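Local coordinates for protein 4-hydroxy-tetrahydrodipicolinate synthase (Methanocaldococcus jannaschii DSM 2661, PDB 2YXG) that probably catalyses the condensation of pyruvate with aspartate beta-semialdehyde to 4-hydroxy-tetrahydrodipicolinate, a step of lysine biosynthesis by the diaminopimelate route, at residues A[11-15]-A[16-20]; A[51-54]-A[55-59]; A[210-213]-A[214-218]; A[221-224]-A[225-228]. All blocks are in the same frame, centred on the assembly; numbering follows the deposited sequence.

How the interactions relate
All four contacts are local and follow one another along the TIM-barrel chain, so none nests inside or crosses another. Interaction 1 closes the hairpin of strands 13-14 and 17-18, which lies in the chain between strand 4-7 and helix 20-32. Interaction 2 is the start of helix 52-66, which connects parallel strands 37-40 and 71-75. These two touch, the hairpin packing on V58. Interaction 3 is a stretch of helix 209-221, following strand 199-202, and interaction 4 is the tight turn from that helix into helix 224-240. They meet where M215 packs on A227. The centres of interactions 1 and 4 lie about 38 Å apart.

Interaction 1 (A[11-15]-A[16-20])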
# COMPACT_ATOMS: atom_id res chain seq x y z
N THR A 11 -6.43 4.73 -30.20
CA THR A 11 -7.22 5.55 -31.11
C THR A 11 -6.27 6.65 -31.67
O THR A 11 -5.92 7.57 -30.97
CB THR A 11 -8.48 6.17 -30.39
OG1 THR A 11 -9.27 5.13 -29.78
CG2 THR A 11 -9.37 6.96 -31.35
N PRO A 12 -5.87 6.55 -32.94
CA PRO A 12 -4.98 7.59 -33.50
C PRO A 12 -5.79 8.84 -33.86
O PRO A 12 -6.94 8.71 -34.27
CB PRO A 12 -4.40 6.94 -34.76
CG PRO A 12 -5.28 5.75 -35.06
CD PRO A 12 -6.24 5.52 -33.94
N PHE A 13 -5.20 10.02 -33.65
CA PHE A 13 -5.80 11.29 -33.95
C PHE A 13 -4.97 12.03 -35.06
O PHE A 13 -3.73 11.94 -35.11
CB PHE A 13 -5.89 12.18 -32.67
CG PHE A 13 -6.65 11.55 -31.50
CD1 PHE A 13 -7.99 11.11 -31.65
CD2 PHE A 13 -6.03 11.43 -30.22
CE1 PHE A 13 -8.70 10.52 -30.56
CE2 PHE A 13 -6.72 10.84 -29.11
CZ PHE A 13 -8.06 10.37 -29.27
N LYS A 14 -5.68 12.73 -35.95
CA LYS A 14 -5.07 13.64 -36.92
C LYS A 14 -5.92 14.89 -36.92
O LYS A 14 -7.14 14.85 -37.10
CB LYS A 14 -5.02 13.05 -38.35
CG LYS A 14 -3.63 12.52 -38.80
CD LYS A 14 -2.87 11.92 -37.53
CE LYS A 14 -2.36 10.43 -37.65
NZ LYS A 14 -2.72 9.51 -36.47
N ASN A 15 -5.26 16.02 -36.70
CA ASN A 15 -5.93 17.32 -36.64
C ASN A 15 -7.13 17.38 -35.68
O ASN A 15 -8.22 17.88 -36.03
CB ASN A 15 -6.30 17.77 -38.03
CG ASN A 15 -5.07 18.02 -38.89
OD1 ASN A 15 -4.92 17.44 -39.96
ND2 ASN A 15 -4.15 18.88 -38.39
N LYS A 16 -6.90 16.90 -34.45
CA LYS A 16 -7.87 16.99 -33.37
C LYS A 16 -9.06 16.02 -33.63
O LYS A 16 -10.06 16.06 -32.92
CB LYS A 16 -8.33 18.48 -33.16
CG LYS A 16 -7.38 19.47 -32.34
CD LYS A 16 -5.86 19.39 -32.68
CE LYS A 16 -5.50 20.06 -34.07
NZ LYS A 16 -4.06 19.84 -34.59
N GLU A 17 -8.93 15.17 -34.65
CA GLU A 17 -9.98 14.22 -34.98
C GLU A 17 -9.48 12.78 -35.05
O GLU A 17 -8.32 12.52 -35.38
CB GLU A 17 -10.68 14.62 -36.30
CG GLU A 17 -11.35 16.01 -36.32
CD GLU A 17 -12.38 16.28 -35.16
OE1 GLU A 17 -12.92 15.36 -34.52
OE2 GLU A 17 -12.66 17.47 -34.88
N VAL A 18 -10.37 11.84 -34.74
CA VAL A 18 -10.06 10.42 -34.88
C VAL A 18 -9.54 10.23 -36.29
O VAL A 18 -10.11 10.77 -37.24
CB VAL A 18 -11.27 9.50 -34.64
CG1 VAL A 18 -10.99 8.09 -35.14
CG2 VAL A 18 -11.69 9.52 -33.15
N ASP A 19 -8.43 9.50 -36.42
CA ASP A 19 -7.82 9.24 -37.71
C ASP A 19 -8.24 7.85 -38.23
O ASP A 19 -7.60 6.82 -37.90
CB ASP A 19 -6.31 9.39 -37.58
CG ASP A 19 -5.56 8.98 -38.82
OD1 ASP A 19 -6.19 8.73 -39.88
OD2 ASP A 19 -4.32 8.88 -38.70
N PHE A 20 -9.31 7.84 -39.05
CA PHE A 20 -9.97 6.57 -39.44
C PHE A 20 -9.12 5.74 -40.39
O PHE A 20 -9.06 4.50 -40.28
CB PHE A 20 -11.36 6.82 -40.01
CG PHE A 20 -12.35 7.30 -38.98
CD1 PHE A 20 -12.89 6.43 -38.07
CD2 PHE A 20 -12.69 8.66 -38.90
CE1 PHE A 20 -13.77 6.87 -37.12
CE2 PHE A 20 -13.57 9.11 -37.95
CZ PHE A 20 -14.12 8.20 -37.06
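D19 N donates to P12 O (2.7 Å, 166° at the hydrogen), and beside this bond K14 and E17 form the hydrogen-bonded pair of a small antiparallel hairpin. K14 N gives its proton to E17 O at 2.7 Å, and E17 N returns a longer bond to K14 O, 3.1 Å. A type I' turn from K14 to E17 reverses the chain. F13 and V18 are the non-hydrogen-bonded pair: F13 CE1 stands 4.1 Å from V18 CG2, V18 N lies at the ring edge in plane, and T11 O sits over one face. The bent K14 chain carries NZ to a salt bridge with D19 OD2, whose position is less certain, and to F13 O at 3.0 Å. With chi1 at 173° the D19 carboxylate swings away from its own N, and OD1 caps G22 N at the start of helix 20-32. Cutting D19 back to alanine is likely to leave G22 N without its cap and the K14 ammonium without a carboxylate mate. Around the hairpin, T11 and V18 rest on helix 52-66, P12 packs on L23 and N26 of helix 20-32, and R265 makes a cation-pi contact with F13.

Interaction 2 (A[51-54]-A[55-59])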
# COMPACT_ATOMS: atom_id res chain seq x y z
N SER A 51 -15.56 11.44 -27.20
CA SER A 51 -16.99 11.69 -27.10
C SER A 51 -17.75 10.37 -27.30
O SER A 51 -17.24 9.44 -27.96
CB SER A 51 -17.45 12.79 -28.10
OG SER A 51 -17.29 12.39 -29.47
N HIS A 52 -18.96 10.31 -26.72
CA HIS A 52 -20.00 9.32 -27.07
C HIS A 52 -19.98 8.98 -28.58
O HIS A 52 -19.87 7.81 -29.00
CB HIS A 52 -21.35 9.95 -26.74
CG HIS A 52 -22.46 8.98 -26.43
ND1 HIS A 52 -23.63 8.91 -27.18
CD2 HIS A 52 -22.62 8.09 -25.41
CE1 HIS A 52 -24.46 8.03 -26.64
NE2 HIS A 52 -23.87 7.52 -25.57
N GLU A 53 -20.08 10.02 -29.40
CA GLU A 53 -20.16 9.82 -30.83
C GLU A 53 -18.85 9.24 -31.42
O GLU A 53 -18.90 8.33 -32.24
CB GLU A 53 -20.61 11.12 -31.53
CG GLU A 53 -20.51 11.12 -33.07
CD GLU A 53 -20.60 12.55 -33.67
OE1 GLU A 53 -20.22 13.53 -32.96
OE2 GLU A 53 -21.04 12.69 -34.84
N GLU A 54 -17.69 9.73 -30.95
CA GLU A 54 -16.41 9.15 -31.36
C GLU A 54 -16.28 7.66 -30.95
O GLU A 54 -15.88 6.81 -31.74
CB GLU A 54 -15.24 9.98 -30.83
CG GLU A 54 -15.10 11.34 -31.48
CD GLU A 54 -14.04 12.19 -30.79
OE1 GLU A 54 -13.96 12.15 -29.53
OE2 GLU A 54 -13.29 12.90 -31.50
N HIS A 55 -16.63 7.36 -29.70
CA HIS A 55 -16.67 6.01 -29.19
C HIS A 55 -17.49 5.14 -30.16
O HIS A 55 -17.02 4.09 -30.62
CB HIS A 55 -17.28 6.06 -27.78
CG HIS A 55 -17.01 4.84 -26.95
ND1 HIS A 55 -17.39 3.57 -27.33
CD2 HIS A 55 -16.49 4.71 -25.70
CE1 HIS A 55 -17.08 2.71 -26.37
NE2 HIS A 55 -16.52 3.38 -25.38
N LYS A 56 -18.68 5.59 -30.52
CA LYS A 56 -19.55 4.75 -31.34
C LYS A 56 -18.90 4.56 -32.69
O LYS A 56 -18.82 3.43 -33.17
CB LYS A 56 -20.97 5.32 -31.46
CG LYS A 56 -21.66 5.55 -30.10
CD LYS A 56 -23.17 5.31 -30.08
CE LYS A 56 -23.98 6.55 -29.85
NZ LYS A 56 -25.30 6.26 -29.13
N LYS A 57 -18.42 5.65 -33.29
CA LYS A 57 -17.90 5.60 -34.63
C LYS A 57 -16.63 4.80 -34.61
O LYS A 57 -16.35 4.11 -35.58
CB LYS A 57 -17.57 7.00 -35.17
CG LYS A 57 -18.72 7.90 -35.57
CD LYS A 57 -19.43 7.35 -36.81
CE LYS A 57 -19.03 8.08 -38.12
NZ LYS A 57 -19.94 7.59 -39.26
N VAL A 58 -15.82 4.91 -33.55
CA VAL A 58 -14.58 4.07 -33.52
C VAL A 58 -14.92 2.58 -33.51
O VAL A 58 -14.35 1.86 -34.28
CB VAL A 58 -13.57 4.39 -32.39
CG1 VAL A 58 -12.46 3.32 -32.39
CG2 VAL A 58 -12.97 5.78 -32.57
N ILE A 59 -15.82 2.13 -32.64
CA ILE A 59 -16.22 0.71 -32.63
C ILE A 59 -16.75 0.25 -34.01
O ILE A 59 -16.35 -0.80 -34.56
CB ILE A 59 -17.23 0.39 -31.48
CG1 ILE A 59 -16.53 0.46 -30.12
CG2 ILE A 59 -17.82 -1.04 -31.64
CD1 ILE A 59 -17.47 0.57 -28.92
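H55 N donates to S51 O at 2.8 Å in an almost straight bond (177° at the hydrogen), the first of four i to i+4 bonds in a row. K56 N, K57 N and V58 N follow onto the carbonyl oxygens of H52, E53 and E54, the last of them at 2.6 Å. Ahead of these, side chains serve the amides of the helix start. S51 OG accepts from E54 N at 3.1 Å, and E54 OE1 accepts from S51 N at 2.9 Å through its anti lone pair. The same OE1 is held in a salt bridge by R265, so the carboxylate that closes the cap has a charged partner too. E54 CG lies anti to the carbonyl carbon (chi1 -69°) and the chain runs extended beyond it, which carries the carboxylate back to S51. On another side of the helix the K56 chain, which also packs on F90 of helix 81-94, kinks twice on its way out and brings NZ obliquely to the H52 ring, 3.2 Å from CE1; H52 NE2 itself has a weak hydrogen bond to E86. Without the long K56 chain, as with an alanine here, a gap is likely to open beside F90, and the imidazole would probably be held mainly by its weak bond to E86. Reciprocal side-chain to backbone bonds between S51 and E54 make this a capping box, here starting helix 52-66 of a beta-alpha-beta unit in the barrel.

Interaction 3 (A[210-213]-A[214-218])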
# COMPACT_ATOMS: atom_id res chain seq x y z
N LYS A 210 3.74 -9.64 -33.99
CA LYS A 210 4.15 -10.98 -34.42
C LYS A 210 4.91 -11.73 -33.33
O LYS A 210 4.70 -12.93 -33.09
CB LYS A 210 4.94 -10.92 -35.74
CG LYS A 210 5.33 -12.27 -36.29
CD LYS A 210 5.92 -12.12 -37.72
CE LYS A 210 6.83 -13.31 -38.14
NZ LYS A 210 7.75 -12.89 -39.28
N GLU A 211 5.77 -11.00 -32.63
CA GLU A 211 6.56 -11.54 -31.55
C GLU A 211 5.71 -11.95 -30.35
O GLU A 211 5.86 -13.06 -29.80
CB GLU A 211 7.63 -10.52 -31.18
CG GLU A 211 8.62 -10.19 -32.32
CD GLU A 211 8.14 -9.12 -33.32
OE1 GLU A 211 6.93 -8.75 -33.40
OE2 GLU A 211 9.00 -8.66 -34.10
N PHE A 212 4.81 -11.06 -29.94
CA PHE A 212 3.90 -11.40 -28.85
C PHE A 212 3.00 -12.60 -29.15
O PHE A 212 2.92 -13.48 -28.34
CB PHE A 212 3.08 -10.17 -28.42
CG PHE A 212 3.04 -9.99 -26.93
CD1 PHE A 212 4.25 -9.90 -26.21
CD2 PHE A 212 1.83 -9.97 -26.24
CE1 PHE A 212 4.25 -9.77 -24.82
CE2 PHE A 212 1.83 -9.84 -24.83
CZ PHE A 212 3.05 -9.74 -24.14
N VAL A 213 2.35 -12.64 -30.31
CA VAL A 213 1.59 -13.81 -30.73
C VAL A 213 2.41 -15.09 -30.63
O VAL A 213 1.95 -16.13 -30.13
CB VAL A 213 1.05 -13.66 -32.18
CG1 VAL A 213 0.75 -15.03 -32.81
CG2 VAL A 213 -0.14 -12.64 -32.21
N GLU A 214 3.64 -15.02 -31.09
CA GLU A 214 4.37 -16.25 -31.06
C GLU A 214 4.83 -16.62 -29.64
O GLU A 214 4.79 -17.80 -29.28
CB GLU A 214 5.44 -16.28 -32.16
CG GLU A 214 6.75 -15.70 -31.86
CD GLU A 214 7.82 -16.11 -32.96
OE1 GLU A 214 7.64 -15.67 -34.17
OE2 GLU A 214 8.80 -16.87 -32.59
N MET A 215 5.11 -15.61 -28.79
CA MET A 215 5.50 -15.92 -27.40
C MET A 215 4.31 -16.59 -26.70
O MET A 215 4.47 -17.59 -26.00
CB MET A 215 5.84 -14.64 -26.62
CG MET A 215 6.29 -14.91 -25.15
SD MET A 215 6.28 -13.38 -24.20
CE MET A 215 4.51 -13.31 -23.83
N VAL A 216 3.12 -16.03 -26.90
CA VAL A 216 1.89 -16.55 -26.35
C VAL A 216 1.54 -17.96 -26.83
O VAL A 216 1.23 -18.82 -26.04
CB VAL A 216 0.74 -15.49 -26.55
CG1 VAL A 216 -0.61 -16.03 -26.13
CG2 VAL A 216 1.03 -14.28 -25.65
N ASN A 217 1.64 -18.21 -28.14
CA ASN A 217 1.45 -19.57 -28.68
C ASN A 217 2.44 -20.56 -28.07
O ASN A 217 2.05 -21.69 -27.77
CB ASN A 217 1.57 -19.59 -30.20
CG ASN A 217 0.33 -19.02 -30.88
OD1 ASN A 217 -0.76 -18.99 -30.31
ND2 ASN A 217 0.50 -18.56 -32.12
N TYR A 218 3.70 -20.14 -27.85
CA TYR A 218 4.65 -21.07 -27.16
C TYR A 218 4.19 -21.36 -25.73
O TYR A 218 4.21 -22.52 -25.29
CB TYR A 218 6.09 -20.52 -27.09
CG TYR A 218 6.85 -20.58 -28.37
CD1 TYR A 218 6.87 -21.75 -29.14
CD2 TYR A 218 7.58 -19.47 -28.81
CE1 TYR A 218 7.58 -21.79 -30.35
CE2 TYR A 218 8.31 -19.50 -30.00
CZ TYR A 218 8.31 -20.65 -30.77
OH TYR A 218 9.07 -20.66 -31.97
O HOH W 1 -1.02 -16.07 -29.65
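M215 and F212, three residues apart on helix 209-221 of the TIM barrel, form a Met-aromatic pair whose side chains run alongside each other in one direction. The methyl does the touching: M215 CE sits over one face of the F212 ring, 4.1 Å from its centroid and 28° off the normal, a CH-pi contact, with F212 CE1 its nearest ring atom at 3.7 Å. SD stands farther out, oblique to the ring. M215 CG is anti to the backbone N (chi1 -179°), and the bend at the last torsion (chi3 81°) swings CE back over the phenyl group. V216 CG2 approaches the same ring obliquely, 4.4 Å from F212 CD2. Together these apolar groups form the inward side of the helix: F212 lies against V200 and S202 of strand 199-202, V216 against T189 and I193, and M215 against I230 of helix 224-240. Beneath them the backbone bonds run i to i+4, V216 N to F212 O at 2.9 Å being one of them. On the more exposed side, V213 and N217 are likewise aligned, with V213 CG1 3.6 Å from N217 ND2. V213 O accepts twice, from N217 N at 2.9 Å and from a water at 3.0 Å, and that water also donates a weak bond to N217 OD1.

Interaction 4 (A[221-224]-A[225-228]); sequences EGDF and EKAR
F224 O accepts the backbone N-H of R228 at 2.8 Å in the opening turn of helix 224-240. The same oxygen lies over one face of the R228 guanidinium, offset toward its rim. The preceding helix 209-221 ends in a Schellman motif with G222 at C-prime: D223 N turns back to Y218 O and G222 N to A219 O. At its positive phi of 99° a side chain on G222 would press on the carbonyl O of E221. D223 then takes the N-cap position, and its O accepts A227 N at 3.0 Å. A chi1 of -171° sets the D223 carboxylate beside the aliphatic part of K226; the K226 ammonium lies farther off, its NZ 5.4 Å from D223 OD2. R228 has partners in both subunits: NH1 makes a salt bridge with E225 OE1 at 2.8 Å, while NE bonds A194 O and, weakly, NH2 bonds I193 O of the second subunit. The F224 ring meets F224 of that subunit at about 55° between planes, so the turn forms part of a subunit interface. Within its own chain the ring touches A227 obliquely, F224 CD1 lying 4.3 Å from A227 CB.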
# COMPACT_ATOMS: atom_id res chain seq x y z
N GLU A 221 1.21 -23.64 -25.86
CA GLU A 221 1.52 -25.04 -26.14
C GLU A 221 2.37 -25.68 -25.03
O GLU A 221 2.48 -26.89 -24.94
CB GLU A 221 2.13 -25.22 -27.53
CG GLU A 221 3.57 -24.75 -27.66
CD GLU A 221 4.08 -24.83 -29.09
OE1 GLU A 221 3.27 -24.56 -30.02
OE2 GLU A 221 5.28 -25.15 -29.28
N GLY A 222 2.93 -24.86 -24.15
CA GLY A 222 3.61 -25.39 -22.97
C GLY A 222 5.10 -25.42 -23.19
O GLY A 222 5.81 -26.14 -22.51
N ASP A 223 5.56 -24.65 -24.17
CA ASP A 223 6.99 -24.56 -24.45
C ASP A 223 7.57 -23.27 -23.83
O ASP A 223 7.76 -22.24 -24.49
CB ASP A 223 7.24 -24.64 -25.97
CG ASP A 223 8.72 -24.78 -26.30
OD1 ASP A 223 9.56 -24.82 -25.37
OD2 ASP A 223 9.05 -24.80 -27.50
N PHE A 224 7.81 -23.33 -22.53
CA PHE A 224 8.21 -22.14 -21.78
C PHE A 224 9.64 -21.70 -22.00
O PHE A 224 9.97 -20.52 -21.82
CB PHE A 224 7.82 -22.25 -20.29
CG PHE A 224 6.37 -21.99 -20.07
CD1 PHE A 224 5.89 -20.71 -19.83
CD2 PHE A 224 5.45 -23.02 -20.23
CE1 PHE A 224 4.50 -20.48 -19.70
CE2 PHE A 224 4.07 -22.78 -20.07
CZ PHE A 224 3.61 -21.52 -19.80
N GLU A 225 10.50 -22.66 -22.34
CA GLU A 225 11.84 -22.32 -22.82
C GLU A 225 11.77 -21.31 -23.98
O GLU A 225 12.44 -20.29 -23.95
CB GLU A 225 12.60 -23.57 -23.27
CG GLU A 225 14.05 -23.30 -23.62
CD GLU A 225 14.94 -23.07 -22.40
OE1 GLU A 225 14.45 -23.21 -21.24
OE2 GLU A 225 16.14 -22.74 -22.59
N LYS A 226 10.96 -21.58 -24.99
CA LYS A 226 10.84 -20.61 -26.07
C LYS A 226 9.98 -19.35 -25.77
O LYS A 226 10.27 -18.28 -26.33
CB LYS A 226 10.46 -21.30 -27.37
CG LYS A 226 11.47 -22.43 -27.68
CD LYS A 226 11.13 -23.31 -28.89
CE LYS A 226 11.32 -22.56 -30.23
NZ LYS A 226 12.35 -21.43 -30.20
N ALA A 227 8.95 -19.49 -24.92
CA ALA A 227 8.17 -18.33 -24.46
C ALA A 227 9.14 -17.39 -23.75
O ALA A 227 9.13 -16.19 -24.01
CB ALA A 227 6.97 -18.72 -23.54
N ARG A 228 10.04 -17.95 -22.94
CA ARG A 228 10.94 -17.16 -22.11
C ARG A 228 11.89 -16.33 -22.93
O ARG A 228 12.20 -15.19 -22.61
CB ARG A 228 11.80 -18.07 -21.27
CG ARG A 228 11.37 -18.30 -19.86
CD ARG A 228 12.43 -19.23 -19.24
NE ARG A 228 11.69 -20.23 -18.53
CZ ARG A 228 11.74 -21.54 -18.69
NH1 ARG A 228 12.59 -22.12 -19.51
NH2 ARG A 228 10.92 -22.26 -17.95